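Local structure of phosphatidylglycerophosphatase B (Bacillus subtilis, 6FMX) at residues W117-V129 with V185-G197. The protein removes the terminal phosphate of phosphatidylglycerophosphate to give phosphatidylglycerol in the cell membrane, and also dephosphorylates undecaprenyl pyrophosphate. Residues are numbered along the deposited sequence; the frame is centred on the assembly and turned at random.
With WO4 (tungstate(VI)ion), chain G.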
loop_
_atom_site.group_PDB
_atom_site.type_symbol
_atom_site.label_atom_id
_atom_site.label_comp_id
_atom_site.label_asym_id
_atom_site.label_seq_id
_atom_site.Cartn_x
_atom_site.Cartn_y
_atom_site.Cartn_z
ATOM N N TRP A 117 -15.172 8.795 -6.237
ATOM C CA TRP A 117 -16.047 9.602 -5.398
ATOM C C TRP A 117 -15.405 10.944 -5.069
ATOM O O TRP A 117 -16.068 11.988 -5.106
ATOM C CB TRP A 117 -16.381 8.821 -4.125
ATOM C CG TRP A 117 -17.106 9.593 -3.086
ATOM C CD1 TRP A 117 -18.259 10.303 -3.245
ATOM C CD2 TRP A 117 -16.736 9.730 -1.709
ATOM N NE1 TRP A 117 -18.631 10.875 -2.051
ATOM C CE2 TRP A 117 -17.710 10.539 -1.094
ATOM C CE3 TRP A 117 -15.675 9.246 -0.936
ATOM C CZ2 TRP A 117 -17.652 10.876 0.255
ATOM C CZ3 TRP A 117 -15.624 9.582 0.407
ATOM C CH2 TRP A 117 -16.601 10.391 0.985
ATOM N N ILE A 118 -14.102 10.938 -4.789
ATOM C CA ILE A 118 -13.416 12.118 -4.275
ATOM C C ILE A 118 -12.916 13.012 -5.412
ATOM O O ILE A 118 -12.956 14.244 -5.306
ATOM C CB ILE A 118 -12.276 11.661 -3.348
ATOM C CG1 ILE A 118 -12.872 11.018 -2.091
ATOM C CG2 ILE A 118 -11.348 12.823 -3.004
ATOM C CD1 ILE A 118 -11.871 10.728 -1.023
ATOM N N GLU A 119 -12.416 12.410 -6.494
ATOM C CA GLU A 119 -12.083 13.126 -7.734
ATOM C C GLU A 119 -11.001 14.187 -7.528
ATOM O O GLU A 119 -11.095 15.309 -8.042
ATOM C CB GLU A 119 -13.334 13.757 -8.355
ATOM C CG GLU A 119 -14.345 12.758 -8.895
ATOM C CD GLU A 119 -15.522 13.434 -9.583
ATOM O OE1 GLU A 119 -16.162 14.310 -8.958
ATOM O OE2 GLU A 119 -15.797 13.096 -10.753
ATOM N N ARG A 120 -9.952 13.844 -6.786
ATOM C CA ARG A 120 -8.854 14.789 -6.630
ATOM C C ARG A 120 -8.004 14.849 -7.895
ATOM O O ARG A 120 -7.673 13.821 -8.493
ATOM C CB ARG A 120 -7.970 14.433 -5.432
ATOM C CG ARG A 120 -7.043 15.595 -5.064
ATOM C CD ARG A 120 -5.896 15.192 -4.169
ATOM N NE ARG A 120 -5.255 16.341 -3.532
ATOM C CZ ARG A 120 -4.467 16.240 -2.466
ATOM N NH1 ARG A 120 -4.220 15.043 -1.936
ATOM N NH2 ARG A 120 -3.923 17.323 -1.929
ATOM N N VAL A 121 -7.646 16.073 -8.289
ATOM C CA VAL A 121 -6.788 16.296 -9.446
ATOM C C VAL A 121 -5.351 15.941 -9.085
ATOM O O VAL A 121 -4.880 16.222 -7.975
ATOM C CB VAL A 121 -6.922 17.761 -9.913
ATOM C CG1 VAL A 121 -5.960 18.067 -11.022
ATOM C CG2 VAL A 121 -8.340 18.058 -10.379
ATOM N N ARG A 122 -4.644 15.310 -10.029
ATOM C CA ARG A 122 -3.257 14.910 -9.825
ATOM C C ARG A 122 -2.343 16.135 -9.727
ATOM O O ARG A 122 -2.713 17.231 -10.148
ATOM C CB ARG A 122 -2.801 14.020 -10.979
ATOM C CG ARG A 122 -3.546 12.717 -11.095
ATOM C CD ARG A 122 -2.721 11.585 -10.517
ATOM N NE ARG A 122 -3.430 10.315 -10.560
ATOM C CZ ARG A 122 -2.871 9.149 -10.264
ATOM N NH1 ARG A 122 -1.598 9.107 -9.898
ATOM N NH2 ARG A 122 -3.581 8.029 -10.329
ATOM N N PRO A 123 -1.134 15.968 -9.174
ATOM C CA PRO A 123 -0.214 17.121 -9.084
ATOM C C PRO A 123 0.076 17.786 -10.424
ATOM O O PRO A 123 -0.074 19.012 -10.554
ATOM C CB PRO A 123 1.048 16.499 -8.465
ATOM C CG PRO A 123 0.517 15.362 -7.628
ATOM C CD PRO A 123 -0.623 14.791 -8.434
ATOM N N ASP A 124 0.519 17.006 -11.414
ATOM C CA ASP A 124 0.772 17.461 -12.789
ATOM C C ASP A 124 1.740 18.641 -12.869
ATOM O O ASP A 124 1.643 19.476 -13.771
ATOM C CB ASP A 124 -0.532 17.782 -13.522
ATOM C CG ASP A 124 -1.063 16.579 -14.275
ATOM O OD1 ASP A 124 -0.252 15.920 -14.974
ATOM O OD2 ASP A 124 -2.266 16.266 -14.155
ATOM N N PHE A 125 2.699 18.707 -11.950
ATOM C CA PHE A 125 3.830 19.614 -12.090
ATOM C C PHE A 125 4.953 18.984 -12.891
ATOM O O PHE A 125 5.535 19.638 -13.760
ATOM C CB PHE A 125 4.359 20.030 -10.717
ATOM C CG PHE A 125 3.305 20.598 -9.820
ATOM C CD1 PHE A 125 2.710 21.814 -10.121
ATOM C CD2 PHE A 125 2.903 19.919 -8.679
ATOM C CE1 PHE A 125 1.727 22.341 -9.306
ATOM C CE2 PHE A 125 1.923 20.447 -7.854
ATOM C CZ PHE A 125 1.336 21.658 -8.169
ATOM N N ALA A 126 5.249 17.723 -12.623
ATOM C CA ALA A 126 6.438 17.095 -13.174
ATOM C C ALA A 126 6.365 15.579 -13.082
ATOM O O ALA A 126 7.274 14.954 -12.520
ATOM C CB ALA A 126 7.676 17.603 -12.437
ATOM N N PRO A 127 5.338 14.941 -13.636
ATOM C CA PRO A 127 5.225 13.486 -13.486
ATOM C C PRO A 127 6.322 12.787 -14.270
ATOM O O PRO A 127 6.696 13.219 -15.362
ATOM C CB PRO A 127 3.842 13.176 -14.066
ATOM C CG PRO A 127 3.652 14.246 -15.111
ATOM C CD PRO A 127 4.337 15.477 -14.578
ATOM N N LEU A 128 6.844 11.700 -13.706
ATOM C CA LEU A 128 7.801 10.871 -14.420
ATOM C C LEU A 128 7.191 9.564 -14.900
ATOM O O LEU A 128 7.847 8.819 -15.635
ATOM C CB LEU A 128 9.014 10.575 -13.535
ATOM C CG LEU A 128 9.927 11.779 -13.313
ATOM C CD1 LEU A 128 10.958 11.472 -12.230
ATOM C CD2 LEU A 128 10.593 12.195 -14.639
ATOM N N VAL A 129 5.960 9.265 -14.502
ATOM C CA VAL A 129 5.274 8.058 -14.937
ATOM C C VAL A 129 3.853 8.426 -15.331
ATOM O O VAL A 129 3.323 9.479 -14.960
ATOM C CB VAL A 129 5.268 6.947 -13.858
ATOM C CG1 VAL A 129 6.655 6.323 -13.730
ATOM C CG2 VAL A 129 4.780 7.471 -12.520
ATOM N N VAL A 185 5.520 10.071 -4.582
ATOM C CA VAL A 185 5.738 11.503 -4.422
ATOM C C VAL A 185 6.959 11.941 -5.222
ATOM O O VAL A 185 6.923 12.956 -5.927
ATOM C CB VAL A 185 5.875 11.867 -2.934
ATOM C CG1 VAL A 185 6.089 13.358 -2.791
ATOM C CG2 VAL A 185 4.619 11.416 -2.152
ATOM N N TYR A 186 8.046 11.169 -5.141
ATOM C CA TYR A 186 9.244 11.437 -5.937
ATOM C C TYR A 186 8.921 11.547 -7.425
ATOM O O TYR A 186 9.401 12.457 -8.114
ATOM C CB TYR A 186 10.283 10.330 -5.705
ATOM C CG TYR A 186 11.557 10.509 -6.516
ATOM C CD1 TYR A 186 11.611 10.145 -7.855
ATOM C CD2 TYR A 186 12.709 11.022 -5.934
ATOM C CE1 TYR A 186 12.761 10.317 -8.604
ATOM C CE2 TYR A 186 13.880 11.185 -6.678
ATOM C CZ TYR A 186 13.890 10.829 -8.011
ATOM O OH TYR A 186 15.026 10.992 -8.772
ATOM N N LEU A 187 8.162 10.591 -7.950
ATOM C CA LEU A 187 7.864 10.539 -9.376
ATOM C C LEU A 187 6.786 11.533 -9.794
ATOM O O LEU A 187 6.404 11.551 -10.971
ATOM C CB LEU A 187 7.452 9.120 -9.779
ATOM C CG LEU A 187 8.534 8.049 -9.617
ATOM C CD1 LEU A 187 7.951 6.649 -9.727
ATOM C CD2 LEU A 187 9.653 8.258 -10.651
ATOM N N GLY A 188 6.281 12.338 -8.865
ATOM C CA GLY A 188 5.383 13.421 -9.213
ATOM C C GLY A 188 4.006 13.019 -9.694
ATOM O O GLY A 188 3.396 13.752 -10.484
ATOM N N VAL A 189 3.475 11.891 -9.220
ATOM C CA VAL A 189 2.137 11.456 -9.611
ATOM C C VAL A 189 1.178 11.352 -8.434
ATOM O O VAL A 189 -0.031 11.192 -8.653
ATOM C CB VAL A 189 2.178 10.124 -10.390
ATOM C CG1 VAL A 189 2.766 10.360 -11.773
ATOM C CG2 VAL A 189 2.983 9.087 -9.643
ATOM N N HIS A 190 1.664 11.458 -7.205
ATOM C CA HIS A 190 0.783 11.545 -6.059
ATOM C C HIS A 190 1.292 12.638 -5.141
ATOM O O HIS A 190 2.496 12.924 -5.089
ATOM C CB HIS A 190 0.695 10.220 -5.292
ATOM C CG HIS A 190 -0.118 9.166 -5.985
ATOM N ND1 HIS A 190 -1.474 9.287 -6.189
ATOM C CD2 HIS A 190 0.229 7.958 -6.483
ATOM C CE1 HIS A 190 -1.924 8.214 -6.812
ATOM N NE2 HIS A 190 -0.915 7.381 -6.985
ATOM N N PHE A 191 0.358 13.238 -4.415
ATOM C CA PHE A 191 0.697 14.071 -3.279
ATOM C C PHE A 191 0.980 13.190 -2.068
ATOM O O PHE A 191 0.513 12.052 -1.975
ATOM C CB PHE A 191 -0.447 15.023 -2.933
ATOM C CG PHE A 191 -0.765 16.027 -4.007
ATOM C CD1 PHE A 191 0.083 17.097 -4.246
ATOM C CD2 PHE A 191 -1.933 15.925 -4.745
ATOM C CE1 PHE A 191 -0.225 18.039 -5.218
ATOM C CE2 PHE A 191 -2.244 16.869 -5.718
ATOM C CZ PHE A 191 -1.390 17.923 -5.948
ATOM N N VAL A 192 1.724 13.749 -1.113
ATOM C CA VAL A 192 1.998 13.029 0.126
ATOM C C VAL A 192 0.696 12.573 0.778
ATOM O O VAL A 192 0.589 11.439 1.258
ATOM C CB VAL A 192 2.838 13.908 1.074
ATOM C CG1 VAL A 192 2.656 13.477 2.536
ATOM C CG2 VAL A 192 4.293 13.832 0.683
ATOM N N THR A 193 -0.322 13.436 0.790
ATOM C CA THR A 193 -1.565 13.043 1.451
ATOM C C THR A 193 -2.273 11.912 0.715
ATOM O O THR A 193 -2.956 11.101 1.357
ATOM C CB THR A 193 -2.501 14.244 1.601
ATOM O OG1 THR A 193 -2.625 14.914 0.340
ATOM C CG2 THR A 193 -1.958 15.203 2.650
ATOM N N ASP A 194 -2.155 11.846 -0.619
ATOM C CA ASP A 194 -2.648 10.668 -1.330
ATOM C C ASP A 194 -1.973 9.407 -0.815
ATOM O O ASP A 194 -2.611 8.354 -0.686
ATOM C CB ASP A 194 -2.398 10.764 -2.839
ATOM C CG ASP A 194 -2.976 12.001 -3.470
ATOM O OD1 ASP A 194 -4.024 12.496 -3.000
ATOM O OD2 ASP A 194 -2.381 12.442 -4.481
ATOM N N VAL A 195 -0.666 9.494 -0.556
ATOM C CA VAL A 195 0.100 8.336 -0.106
ATOM C C VAL A 195 -0.318 7.938 1.304
ATOM O O VAL A 195 -0.558 6.757 1.589
ATOM C CB VAL A 195 1.605 8.640 -0.189
ATOM C CG1 VAL A 195 2.410 7.576 0.556
ATOM C CG2 VAL A 195 2.038 8.727 -1.657
ATOM N N LEU A 196 -0.388 8.916 2.213
ATOM C CA LEU A 196 -0.804 8.627 3.581
ATOM C C LEU A 196 -2.225 8.072 3.619
ATOM O O LEU A 196 -2.516 7.155 4.394
ATOM C CB LEU A 196 -0.692 9.883 4.450
ATOM C CG LEU A 196 0.678 10.523 4.675
ATOM C CD1 LEU A 196 0.537 11.804 5.476
ATOM C CD2 LEU A 196 1.608 9.575 5.380
ATOM N N GLY A 197 -3.121 8.614 2.788
ATOM C CA GLY A 197 -4.470 8.073 2.715
ATOM C C GLY A 197 -4.492 6.622 2.280
ATOM O O GLY A 197 -5.221 5.804 2.847
HETATM W W WO4 G . -1.793 5.383 -8.359
HETATM O O1 WO4 G . -1.030 6.723 -9.692
HETATM O O2 WO4 G . -3.557 6.033 -7.594
HETATM O O3 WO4 G . -2.235 3.657 -9.346
HETATM O O4 WO4 G . -0.470 5.194 -6.863
HETATM O O HOH W 1 0.736 14.063 -11.667
HETATM O O HOH W 2 4.101 16.544 -10.540
#
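Phe191 is held between two residues of segment 117-129. Pro123 covers one face of its ring in a CH-pi contact, CG 3.5 Å from the ring centroid and 6° off the normal. The guanidinium of Arg120 comes in obliquely, its plane 32° from that of the ring, with Phe191 CD2 over the centre of one guanidinium face. Arg120 gets there with CG anti to the backbone N (chi1 -166°) and an extended chain. Its NH1 donates twice: almost straight and in plane to Thr193 OG1 at 2.8 Å, and, more bent, to Asp194 OD1 at 2.8 Å, a salt bridge meeting the carboxylate from above its plane. Asp46 of helix 40-54 pairs with Arg120 NH2 and bonds Thr193 OG1.

The segments include most of the first and third phosphatase motifs of the PAP2 family, whose inferred nucleophile is His190. His190 NE2 lies 2.6 Å from the tungstate tungsten, while Arg122 NH1 sits over one ring face, 3.2 Å from CE1. That NH1 donates to Val189 O (2.9 Å) from above the carbonyl plane and NE forms a salt bridge with Glu131, limiting the guanidinium's rotation; the NH1 bond to tungstate O1 is suspiciously short and doubtful in detail. Asp194 OD2 accepts from Phe191 N and Ser135 OG.

Leu128 N donates to Leu187 O (2.8 Å). Gly188, with positive phi, ends helix 166-186 in a Schellman motif; lacking a side chain, it lets Ala126 O and Pro127 CA approach. Two waters link Gly188 O to Asp124 N and Ala126 N, while Val129 CG2 packs on Val189 CG1 at 3.6 Å.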